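Local coordinates for protein auracyanin-A (Chloroflexus aurantiacus, PDB 2AAN) that carries electrons as a membrane-associated blue copper protein, probably accepting them from alternative complex III, at residues A[56-61]-A[121-126]. Sequence-based numbering, arbitrary orientation.
Sequences QQHNWI and YICTVP. With CU (copper (II) ion), chain B.
With chi1 near 170° the C123 thiolate stands anti to its own backbone N, and with chi1 of -66° the H58 ring swings beside its N; the two ligands converge on the copper of this cupredoxin fold. C123 SG binds the metal at 2.2 Å and H58 ND1 at 2.1 Å, the sulfur lying at the edge of the imidazole and in its plane; H128 and M132 complete the site. Two backbone N-H groups also grip the sulfur: N59 N sits 3.4 Å from C123 SG with a nearly straight bond, and V125 N donates from the loop beyond. Such N-H...S bonds probably draw charge off the thiolate and help tune the copper. N59 then works as a clamp. Its amide accepts T124 N on an in-plane lone pair of OD1 and gives ND2, at 3.0 Å, to T124 OG1, which also bonds to Y86 O. Further along, I61 and I122 form an antiparallel hydrogen-bonded pair that ties strand 61-63 to strand 117-122. V125 CG2 packs against the H58 CA, while at the other end the W60 indole meets the Y121 ring obliquely, planes at 33°, W60 NE1 lying 3.2 Å from Y121 CG over the phenol face.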
ATOM      1  N   GLN A  56       7.783 -13.095  -4.465  1.00 13.19           N
ATOM      2  CA  GLN A  56       7.319 -11.829  -4.944  1.00 12.33           C
ATOM      3  C   GLN A  56       7.867 -10.852  -3.950  1.00 16.54           C
ATOM      4  O   GLN A  56       8.114 -11.229  -2.788  1.00 17.20           O
ATOM      5  CB  GLN A  56       5.819 -11.812  -4.932  1.00 17.85           C
ATOM      6  CG  GLN A  56       5.202 -12.759  -5.899  1.00 16.27           C
ATOM      7  CD  GLN A  56       5.238 -12.244  -7.318  1.00 19.88           C
ATOM      8  OE1 GLN A  56       5.635 -11.098  -7.582  1.00 20.33           O
ATOM      9  NE2 GLN A  56       4.754 -13.060  -8.232  1.00 17.92           N
ATOM     10  N   GLN A  57       8.112  -9.637  -4.435  1.00 14.29           N
ATOM     11  CA  GLN A  57       8.193  -8.467  -3.574  1.00 18.27           C
ATOM     12  C   GLN A  57       6.852  -7.780  -3.656  1.00 16.50           C
ATOM     13  O   GLN A  57       6.197  -7.861  -4.663  1.00 11.59           O
ATOM     14  CB  GLN A  57       9.349  -7.504  -3.961  1.00 19.93           C
ATOM     15  CG  GLN A  57       9.578  -7.367  -5.424  1.00 21.21           C
ATOM     16  CD  GLN A  57      10.674  -6.427  -5.787  1.00 19.55           C
ATOM     17  OE1 GLN A  57      11.253  -5.751  -4.939  1.00 16.54           O
ATOM     18  NE2 GLN A  57      10.960  -6.363  -7.078  1.00 16.06           N
ATOM     19  N   HIS A  58       6.464  -7.107  -2.584  1.00 13.48           N
ATOM     20  CA  HIS A  58       5.252  -6.304  -2.553  1.00 14.40           C
ATOM     21  C   HIS A  58       5.475  -5.084  -1.668  1.00  9.54           C
ATOM     22  O   HIS A  58       6.254  -5.119  -0.712  1.00 11.68           O
ATOM     23  CB  HIS A  58       4.105  -7.067  -1.904  1.00 14.53           C
ATOM     24  CG  HIS A  58       3.628  -8.270  -2.665  1.00 11.59           C
ATOM     25  ND1 HIS A  58       2.994  -8.184  -3.885  1.00 14.17           N
ATOM     26  CD2 HIS A  58       3.691  -9.594  -2.367  1.00 13.59           C
ATOM     27  CE1 HIS A  58       2.683  -9.400  -4.306  1.00 17.14           C
ATOM     28  NE2 HIS A  58       3.070 -10.276  -3.386  1.00 12.11           N
ATOM     29  N   ASN A  59       4.641  -4.084  -1.890  1.00 13.20           N
ATOM     30  CA  ASN A  59       4.486  -3.015  -0.912  1.00 13.76           C
ATOM     31  C   ASN A  59       3.019  -2.656  -0.730  1.00 16.63           C
ATOM     32  O   ASN A  59       2.137  -3.246  -1.365  1.00 12.55           O
ATOM     33  CB  ASN A  59       5.384  -1.804  -1.243  1.00 12.45           C
ATOM     34  CG  ASN A  59       5.131  -1.211  -2.612  1.00 12.62           C
ATOM     35  OD1 ASN A  59       4.065  -1.369  -3.150  1.00 15.09           O
ATOM     36  ND2 ASN A  59       6.131  -0.514  -3.182  1.00 13.32           N
ATOM     37  N   TRP A  60       2.776  -1.742   0.196  1.00 13.72           N
ATOM     38  CA  TRP A  60       1.418  -1.234   0.514  1.00  7.70           C
ATOM     39  C   TRP A  60       1.561   0.255   0.563  1.00 14.27           C
ATOM     40  O   TRP A  60       2.228   0.758   1.452  1.00 11.88           O
ATOM     41  CB  TRP A  60       0.935  -1.752   1.863  1.00 11.35           C
ATOM     42  CG  TRP A  60      -0.459  -1.342   2.239  1.00 13.33           C
ATOM     43  CD1 TRP A  60      -1.581  -2.067   2.060  1.00 11.90           C
ATOM     44  CD2 TRP A  60      -0.850  -0.157   2.944  1.00 14.74           C
ATOM     45  NE1 TRP A  60      -2.686  -1.370   2.522  1.00 15.35           N
ATOM     46  CE2 TRP A  60      -2.258  -0.206   3.098  1.00 14.76           C
ATOM     47  CE3 TRP A  60      -0.168   0.956   3.416  1.00 17.02           C
ATOM     48  CZ2 TRP A  60      -2.985   0.818   3.699  1.00 15.11           C
ATOM     49  CZ3 TRP A  60      -0.892   1.973   4.017  1.00 13.49           C
ATOM     50  CH2 TRP A  60      -2.280   1.886   4.179  1.00 15.99           C
ATOM     51  N   ILE A  61       0.984   0.921  -0.432  1.00 13.24           N
ATOM     52  CA  ILE A  61       1.091   2.356  -0.586  1.00 14.58           C
ATOM     53  C   ILE A  61      -0.312   2.969  -0.584  1.00 16.57           C
ATOM     54  O   ILE A  61      -1.159   2.619  -1.411  1.00 14.95           O
ATOM     55  CB  ILE A  61       1.801   2.721  -1.910  1.00 17.40           C
ATOM     56  CG1 ILE A  61       3.121   1.942  -2.091  1.00 13.52           C
ATOM     57  CG2 ILE A  61       2.007   4.224  -2.054  1.00 17.92           C
ATOM     58  CD1 ILE A  61       4.209   2.097  -1.040  1.00 20.79           C
ATOM     59  N   TYR A 121      -5.385   1.868  -1.686  1.00 11.99           N
ATOM     60  CA  TYR A 121      -4.065   1.364  -1.434  1.00 11.34           C
ATOM     61  C   TYR A 121      -3.720   0.408  -2.547  1.00 15.39           C
ATOM     62  O   TYR A 121      -4.602  -0.245  -3.077  1.00 13.92           O
ATOM     63  CB  TYR A 121      -3.895   0.753  -0.029  1.00 14.39           C
ATOM     64  CG  TYR A 121      -4.858  -0.341   0.386  1.00 15.41           C
ATOM     65  CD1 TYR A 121      -4.662  -1.655  -0.024  1.00 15.98           C
ATOM     66  CD2 TYR A 121      -5.928  -0.076   1.244  1.00 12.86           C
ATOM     67  CE1 TYR A 121      -5.509  -2.666   0.395  1.00 16.68           C
ATOM     68  CE2 TYR A 121      -6.767  -1.078   1.666  1.00 13.54           C
ATOM     69  CZ  TYR A 121      -6.575  -2.374   1.231  1.00 12.47           C
ATOM     70  OH  TYR A 121      -7.426  -3.396   1.620  1.00 15.03           O
ATOM     71  N   ILE A 122      -2.450   0.455  -2.955  1.00 12.97           N
ATOM     72  CA  ILE A 122      -1.938  -0.258  -4.109  1.00 13.06           C
ATOM     73  C   ILE A 122      -0.553  -0.807  -3.796  1.00 16.15           C
ATOM     74  O   ILE A 122       0.090  -0.428  -2.817  1.00 13.87           O
ATOM     75  CB  ILE A 122      -1.843   0.626  -5.383  1.00  9.31           C
ATOM     76  CG1 ILE A 122      -0.793   1.754  -5.218  1.00 14.26           C
ATOM     77  CG2 ILE A 122      -3.187   1.251  -5.683  1.00 13.07           C
ATOM     78  CD1 ILE A 122      -0.520   2.570  -6.461  1.00 20.07           C
ATOM     79  N   CYS A 123      -0.114  -1.735  -4.634  1.00 14.97           N
ATOM     80  CA  CYS A 123       1.291  -2.150  -4.621  1.00 13.27           C
ATOM     81  C   CYS A 123       1.909  -1.621  -5.898  1.00 12.19           C
ATOM     82  O   CYS A 123       1.321  -1.796  -6.951  1.00 13.02           O
ATOM     83  CB  CYS A 123       1.382  -3.654  -4.592  1.00 14.14           C
ATOM     84  SG  CYS A 123       3.035  -4.337  -4.846  1.00 12.11           S
ATOM     85  N   THR A 124       3.082  -1.014  -5.817  1.00 13.42           N
ATOM     86  CA  THR A 124       3.756  -0.476  -7.004  1.00 11.06           C
ATOM     87  C   THR A 124       4.894  -1.354  -7.543  1.00 11.33           C
ATOM     88  O   THR A 124       5.648  -0.930  -8.403  1.00 12.64           O
ATOM     89  CB  THR A 124       4.301   0.933  -6.705  1.00 12.05           C
ATOM     90  OG1 THR A 124       5.271   0.855  -5.679  1.00 10.92           O
ATOM     91  CG2 THR A 124       3.174   1.853  -6.277  1.00 13.60           C
ATOM     92  N   VAL A 125       4.997  -2.592  -7.089  1.00 11.53           N
ATOM     93  CA  VAL A 125       5.962  -3.508  -7.679  1.00  9.84           C
ATOM     94  C   VAL A 125       5.539  -3.724  -9.163  1.00 12.78           C
ATOM     95  O   VAL A 125       4.353  -3.864  -9.447  1.00 11.91           O
ATOM     96  CB  VAL A 125       6.063  -4.796  -6.836  1.00  9.37           C
ATOM     97  CG1 VAL A 125       6.777  -5.959  -7.609  1.00 12.04           C
ATOM     98  CG2 VAL A 125       6.729  -4.481  -5.474  1.00 10.68           C
ATOM     99  N   PRO A 126       6.504  -3.669 -10.103  1.00 10.34           N
ATOM    100  CA  PRO A 126       6.180  -3.735 -11.515  1.00 10.38           C
ATOM    101  C   PRO A 126       5.164  -4.817 -11.856  1.00 12.26           C
ATOM    102  O   PRO A 126       5.373  -5.975 -11.543  1.00 10.97           O
ATOM    103  CB  PRO A 126       7.550  -4.034 -12.169  1.00 13.36           C
ATOM    104  CG  PRO A 126       8.486  -3.249 -11.335  1.00 13.07           C
ATOM    105  CD  PRO A 126       7.949  -3.436  -9.912  1.00 12.90           C
TER
HETATM  106 CU    CU B 140       2.822  -6.531  -5.104  1.00 13.33          CU